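Local coordinates for protein FmtA (Staphylococcus aureus, PDB 5ZH8) that removes D-alanyl groups from wall teichoic acid and lipoteichoic acid, affecting methicillin resistance, autolysis and cell wall structure in this bacterium, at residues P119-L124 / Y259-Y264; Q246-Y251 / L288-T293. All coordinates share one frame; numbering follows the deposited sequence.

Interaction 1 (P119-L124 / Y259-Y264); sequences PNTMFL and YLAKGY
Residues 121-123 and 259-261 run side by side in the same direction and are joined by a single backbone bridge between Met122 and Leu260. Met122 N donates its proton to Tyr259 O at 2.8 Å. Met122 O in turn accepts from Ala261 N at 2.9 Å, so one residue both gives and takes. Tyr259 packs on Asn120. Asn120 CB sits over one face of the Tyr259 ring, 3.8 Å from its centroid. The amide plane is turned 24° from the ring plane, so the amide also lies roughly flat along the ring, with ND2 near CE2 and CZ. Leu65 N and Ser63 O bind the amide's OD1 and ND2, which should fix its rotation. In this beta-lactamase-like fold, the chain through Met122 enters the short strand 123-124 and then leads to helix 129-142. The sequence there matches the SXXK motif of serine beta-lactamases and penicillin-binding proteins, which straddles the helix start. Through the Met122 bridge, loop 259-264 lies beside the chain leading to that helix. With CG anti to its carbonyl carbon (chi1 -61°) and chi2 extended, Met122 brings SD to 4.0 Å from Leu260 CD1 and also near Tyr259 CB. Ala261 points its methyl back at the other segment. There CB meets Thr121 CG2 at 3.7 Å and makes an off-centre CH-pi contact with the Phe123 ring, 3.8 Å from Phe123 CD2. Thr121 OG1 turns to Thr118 N and Gln109 OE1, while its methyl serves this contact. The Phe123 side chain also touches Gln349 and Phe351 of strand 349-355.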
loop_
_atom_site.group_PDB
_atom_site.type_symbol
_atom_site.label_atom_id
_atom_site.label_comp_id
_atom_site.label_asym_id
_atom_site.label_seq_id
_atom_site.Cartn_x
_atom_site.Cartn_y
_atom_site.Cartn_z
ATOM N N PRO A 119 -2.631 -19.981 14.774
ATOM C CA PRO A 119 -1.165 -20.061 14.818
ATOM C C PRO A 119 -0.568 -20.910 13.690
ATOM O O PRO A 119 0.592 -20.729 13.334
ATOM C CB PRO A 119 -0.891 -20.695 16.185
ATOM C CG PRO A 119 -2.049 -20.273 17.026
ATOM C CD PRO A 119 -3.231 -20.283 16.088
ATOM N N ASN A 120 -1.364 -21.817 13.131
ATOM C CA ASN A 120 -0.939 -22.633 11.990
ATOM C C ASN A 120 -0.886 -21.880 10.659
ATOM O O ASN A 120 -0.217 -22.331 9.728
ATOM C CB ASN A 120 -1.836 -23.863 11.844
ATOM C CG ASN A 120 -1.248 -25.081 12.507
ATOM O OD1 ASN A 120 -1.668 -25.474 13.596
ATOM N ND2 ASN A 120 -0.239 -25.672 11.865
ATOM N N THR A 121 -1.585 -20.751 10.567
ATOM C CA THR A 121 -1.591 -19.950 9.350
ATOM C C THR A 121 -0.187 -19.485 8.967
ATOM O O THR A 121 0.538 -18.900 9.787
ATOM C CB THR A 121 -2.474 -18.706 9.500
ATOM O OG1 THR A 121 -3.784 -19.096 9.925
ATOM C CG2 THR A 121 -2.573 -17.958 8.182
ATOM N N MET A 122 0.175 -19.744 7.714
ATOM C CA MET A 122 1.472 -19.366 7.164
ATOM C C MET A 122 1.279 -18.198 6.206
ATOM O O MET A 122 0.421 -18.248 5.326
ATOM C CB MET A 122 2.095 -20.554 6.427
ATOM C CG MET A 122 2.351 -21.747 7.327
ATOM S SD MET A 122 2.521 -23.315 6.467
ATOM C CE MET A 122 4.143 -23.157 5.722
ATOM N N PHE A 123 2.084 -17.156 6.380
ATOM C CA PHE A 123 1.954 -15.930 5.600
ATOM C C PHE A 123 3.107 -15.770 4.630
ATOM O O PHE A 123 4.229 -16.146 4.932
ATOM C CB PHE A 123 1.913 -14.715 6.529
ATOM C CG PHE A 123 0.738 -14.712 7.455
ATOM C CD1 PHE A 123 0.755 -15.474 8.611
ATOM C CD2 PHE A 123 -0.385 -13.960 7.167
ATOM C CE1 PHE A 123 -0.327 -15.482 9.464
ATOM C CE2 PHE A 123 -1.470 -13.967 8.019
ATOM C CZ PHE A 123 -1.444 -14.727 9.170
ATOM N N LEU A 124 2.813 -15.215 3.461
ATOM C CA LEU A 124 3.827 -14.859 2.483
ATOM C C LEU A 124 4.763 -13.819 3.095
ATOM O O LEU A 124 4.369 -12.684 3.337
ATOM C CB LEU A 124 3.161 -14.308 1.222
ATOM C CG LEU A 124 4.037 -13.839 0.063
ATOM C CD1 LEU A 124 4.988 -14.949 -0.369
ATOM C CD2 LEU A 124 3.159 -13.394 -1.101
ATOM N N TYR A 259 -2.918 -24.208 4.998
ATOM C CA TYR A 259 -2.579 -23.140 5.931
ATOM C C TYR A 259 -2.027 -21.862 5.272
ATOM O O TYR A 259 -1.736 -20.880 5.960
ATOM C CB TYR A 259 -1.588 -23.683 6.973
ATOM C CG TYR A 259 -2.166 -24.792 7.847
ATOM C CD1 TYR A 259 -3.326 -24.583 8.594
ATOM C CD2 TYR A 259 -1.559 -26.042 7.930
ATOM C CE1 TYR A 259 -3.864 -25.582 9.389
ATOM C CE2 TYR A 259 -2.091 -27.050 8.727
ATOM C CZ TYR A 259 -3.245 -26.810 9.455
ATOM O OH TYR A 259 -3.794 -27.788 10.257
ATOM N N LEU A 260 -1.912 -21.859 3.947
ATOM C CA LEU A 260 -1.340 -20.711 3.241
ATOM C C LEU A 260 -2.347 -19.566 3.175
ATOM O O LEU A 260 -3.406 -19.703 2.574
ATOM C CB LEU A 260 -0.864 -21.113 1.836
ATOM C CG LEU A 260 0.601 -21.570 1.638
ATOM C CD1 LEU A 260 1.190 -22.399 2.777
ATOM C CD2 LEU A 260 0.730 -22.305 0.313
ATOM N N ALA A 261 -1.996 -18.440 3.784
ATOM C CA ALA A 261 -2.883 -17.288 3.872
ATOM C C ALA A 261 -3.075 -16.591 2.535
ATOM O O ALA A 261 -2.189 -16.580 1.689
ATOM C CB ALA A 261 -2.350 -16.293 4.899
ATOM N N LYS A 262 -4.249 -15.998 2.371
ATOM C CA LYS A 262 -4.565 -15.184 1.212
ATOM C C LYS A 262 -4.403 -13.724 1.612
ATOM O O LYS A 262 -4.810 -13.326 2.702
ATOM C CB LYS A 262 -6.000 -15.454 0.749
ATOM C CG LYS A 262 -6.278 -16.920 0.451
ATOM C CD LYS A 262 -7.747 -17.192 0.138
ATOM C CE LYS A 262 -8.116 -16.821 -1.289
ATOM N NZ LYS A 262 -9.561 -17.084 -1.573
ATOM N N GLY A 263 -3.802 -12.936 0.728
ATOM C CA GLY A 263 -3.590 -11.512 0.968
ATOM C C GLY A 263 -4.679 -10.697 0.311
ATOM O O GLY A 263 -5.234 -11.101 -0.713
ATOM N N TYR A 264 -4.985 -9.543 0.895
ATOM C CA TYR A 264 -6.100 -8.722 0.424
ATOM C C TYR A 264 -5.754 -7.238 0.362
ATOM O O TYR A 264 -4.928 -6.738 1.128
ATOM C CB TYR A 264 -7.314 -8.931 1.326
ATOM C CG TYR A 264 -7.851 -10.339 1.297
ATOM C CD1 TYR A 264 -8.804 -10.716 0.361
ATOM C CD2 TYR A 264 -7.406 -11.295 2.201
ATOM C CE1 TYR A 264 -9.304 -12.004 0.326
ATOM C CE2 TYR A 264 -7.896 -12.590 2.170
ATOM C CZ TYR A 264 -8.851 -12.940 1.232
ATOM O OH TYR A 264 -9.348 -14.223 1.196
#

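Interaction 2 (Q246-Y251 / L288-T293); sequences QHTAFY and LYMTPT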
loop_
_atom_site.group_PDB
_atom_site.type_symbol
_atom_site.label_atom_id
_atom_site.label_comp_id
_atom_site.label_asym_id
_atom_site.label_seq_id
_atom_site.Cartn_x
_atom_site.Cartn_y
_atom_site.Cartn_z
ATOM N N GLN A 246 9.199 -26.485 10.803
ATOM C CA GLN A 246 8.272 -27.459 10.229
ATOM C C GLN A 246 6.931 -26.845 9.846
ATOM O O GLN A 246 6.023 -27.555 9.402
ATOM C CB GLN A 246 8.056 -28.594 11.228
ATOM C CG GLN A 246 9.345 -29.323 11.573
ATOM C CD GLN A 246 9.150 -30.405 12.602
ATOM O OE1 GLN A 246 8.503 -30.196 13.622
ATOM N NE2 GLN A 246 9.717 -31.571 12.342
ATOM N N HIS A 247 6.806 -25.532 10.033
ATOM C CA HIS A 247 5.609 -24.782 9.650
ATOM C C HIS A 247 6.008 -23.615 8.740
ATOM O O HIS A 247 5.450 -22.523 8.802
ATOM C CB HIS A 247 4.875 -24.313 10.903
ATOM C CG HIS A 247 4.342 -25.439 11.737
ATOM N ND1 HIS A 247 5.144 -26.206 12.555
ATOM C CD2 HIS A 247 3.090 -25.938 11.863
ATOM C CE1 HIS A 247 4.406 -27.123 13.156
ATOM N NE2 HIS A 247 3.156 -26.979 12.756
ATOM N N THR A 248 6.995 -23.890 7.894
ATOM C CA THR A 248 7.535 -22.946 6.935
ATOM C C THR A 248 7.659 -23.681 5.612
ATOM O O THR A 248 8.165 -24.809 5.570
ATOM C CB THR A 248 8.934 -22.483 7.365
ATOM O OG1 THR A 248 8.842 -21.749 8.592
ATOM C CG2 THR A 248 9.589 -21.620 6.286
ATOM N N ALA A 249 7.207 -23.058 4.530
ATOM C CA ALA A 249 7.143 -23.754 3.252
ATOM C C ALA A 249 7.205 -22.823 2.056
ATOM O O ALA A 249 6.865 -21.646 2.141
ATOM C CB ALA A 249 5.888 -24.615 3.183
ATOM N N PHE A 250 7.667 -23.374 0.940
ATOM C CA PHE A 250 7.612 -22.692 -0.342
ATOM C C PHE A 250 6.176 -22.745 -0.844
ATOM O O PHE A 250 5.436 -23.670 -0.530
ATOM C CB PHE A 250 8.577 -23.334 -1.349
ATOM C CG PHE A 250 10.027 -23.054 -1.062
ATOM C CD1 PHE A 250 10.620 -21.886 -1.514
ATOM C CD2 PHE A 250 10.793 -23.949 -0.336
ATOM C CE1 PHE A 250 11.951 -21.613 -1.252
ATOM C CE2 PHE A 250 12.127 -23.687 -0.069
ATOM C CZ PHE A 250 12.708 -22.515 -0.526
ATOM N N TYR A 251 5.801 -21.739 -1.625
ATOM C CA TYR A 251 4.409 -21.496 -2.027
ATOM C C TYR A 251 3.608 -22.707 -2.536
ATOM O O TYR A 251 2.400 -22.779 -2.307
ATOM C CB TYR A 251 4.367 -20.385 -3.084
ATOM C CG TYR A 251 4.804 -20.825 -4.467
ATOM C CD1 TYR A 251 6.156 -20.943 -4.791
ATOM C CD2 TYR A 251 3.868 -21.124 -5.453
ATOM C CE1 TYR A 251 6.559 -21.350 -6.055
ATOM C CE2 TYR A 251 4.260 -21.528 -6.723
ATOM C CZ TYR A 251 5.605 -21.642 -7.016
ATOM O OH TYR A 251 5.995 -22.039 -8.278
ATOM N N LEU A 288 8.326 -17.585 0.042
ATOM C CA LEU A 288 8.266 -18.467 1.204
ATOM C C LEU A 288 7.126 -18.065 2.130
ATOM O O LEU A 288 6.867 -16.879 2.321
ATOM C CB LEU A 288 9.576 -18.408 1.976
ATOM C CG LEU A 288 9.802 -19.493 3.025
ATOM C CD1 LEU A 288 10.205 -20.812 2.371
ATOM C CD2 LEU A 288 10.861 -19.017 4.005
ATOM N N TYR A 289 6.464 -19.069 2.706
ATOM C CA TYR A 289 5.384 -18.873 3.667
ATOM C C TYR A 289 5.811 -19.384 5.040
ATOM O O TYR A 289 6.337 -20.485 5.151
ATOM C CB TYR A 289 4.128 -19.619 3.211
ATOM C CG TYR A 289 3.402 -18.980 2.051
ATOM C CD1 TYR A 289 3.933 -19.002 0.768
ATOM C CD2 TYR A 289 2.171 -18.360 2.239
ATOM C CE1 TYR A 289 3.256 -18.420 -0.297
ATOM C CE2 TYR A 289 1.486 -17.773 1.186
ATOM C CZ TYR A 289 2.030 -17.802 -0.078
ATOM O OH TYR A 289 1.356 -17.214 -1.122
ATOM N N MET A 290 5.575 -18.592 6.080
ATOM C CA MET A 290 5.974 -18.945 7.446
ATOM C C MET A 290 4.863 -18.644 8.430
ATOM O O MET A 290 4.185 -17.629 8.305
ATOM C CB MET A 290 7.177 -18.109 7.907
ATOM C CG MET A 290 8.496 -18.404 7.245
ATOM S SD MET A 290 9.848 -17.524 8.083
ATOM C CE MET A 290 10.327 -18.765 9.281
ATOM N N THR A 291 4.714 -19.504 9.434
ATOM C CA THR A 291 4.002 -19.127 10.647
ATOM C C THR A 291 4.896 -18.158 11.405
ATOM O O THR A 291 6.114 -18.319 11.404
ATOM C CB THR A 291 3.690 -20.333 11.558
ATOM O OG1 THR A 291 4.896 -21.023 11.889
ATOM C CG2 THR A 291 2.741 -21.299 10.876
ATOM N N PRO A 292 4.304 -17.135 12.042
ATOM C CA PRO A 292 5.074 -16.234 12.915
ATOM C C PRO A 292 5.933 -16.958 13.960
ATOM O O PRO A 292 7.037 -16.516 14.252
ATOM C CB PRO A 292 3.984 -15.403 13.600
ATOM C CG PRO A 292 2.884 -15.357 12.599
ATOM C CD PRO A 292 2.914 -16.672 11.864
ATOM N N THR A 293 5.436 -18.071 14.497
ATOM C CA THR A 293 6.176 -18.847 15.490
ATOM C C THR A 293 7.504 -19.359 14.935
ATOM O O THR A 293 8.529 -19.257 15.605
ATOM C CB THR A 293 5.358 -20.040 16.024
ATOM O OG1 THR A 293 4.976 -20.884 14.934
ATOM C CG2 THR A 293 4.119 -19.570 16.751
#
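Ala249 O accepts a bond from Tyr289 N at 2.7 Å. In return Ala249 N gives its proton to Tyr289 O at 2.8 Å. These two bonds form the hydrogen-bonded pair of a short antiparallel ladder between strands 248-250 and 288-290. The non-hydrogen-bonded pairs on either side, Thr248 with Met290 and Phe250 with Leu288, put their side chains on one face of the sheet. Helix 231-240 packs against that face through Phe250 and Thr248. Leu288 CD1 stands almost exactly over the centre of the Phe250 ring, 3.9 Å from its centroid, in a CH-pi contact. Leu288 CG lies anti to its backbone N (chi1 -167°), and this swings the branch across toward the neighbouring strand. Thr248 and Met290 lie alongside each other and point the same way, with Thr248 CG2 3.5 Å from Met290 CG. The Tyr289 ring, on the face of Ala249, meets Tyr251 CB at CE1, 3.6 Å away, just past the strand. Beyond the ladder, Thr291 N bonds to His247 O at 3.2 Å. Thr291 is the N-cap of helix 292-303, and its OG1 shares a hydrogen bond with Thr293 OG1. Asp294 OD2 accepts from Thr248 OG1 and His247 N, joining the helix start to segment 246-251. Backbone bonds thus supply the firm polar links between the two segments, while the two donors to Asp294 probably ease its negative charge.

Both contacts are buried, but interaction 2 lies nearer the centre of the chain. The partly exposed residues are Tyr259 and Leu260 in interaction 1 and Tyr251 in interaction 2. Strand 288-290 joins the contacts. It is the middle strand of a three-stranded antiparallel sheet, with 248-250 on one side and 123-124 on the other. Phe123 N probably bonds to Met290 O at 2.9 Å, and Met122 also packs toward Ala249. Interaction 2 is a regular antiparallel ladder that runs on into a helix cap. Interaction 1 is one bridge between a strand's approach and a loop. It leans on a CH-pi contact from an asparagine CB to a tyrosine ring and on apolar contacts of methionine, leucine and alanine.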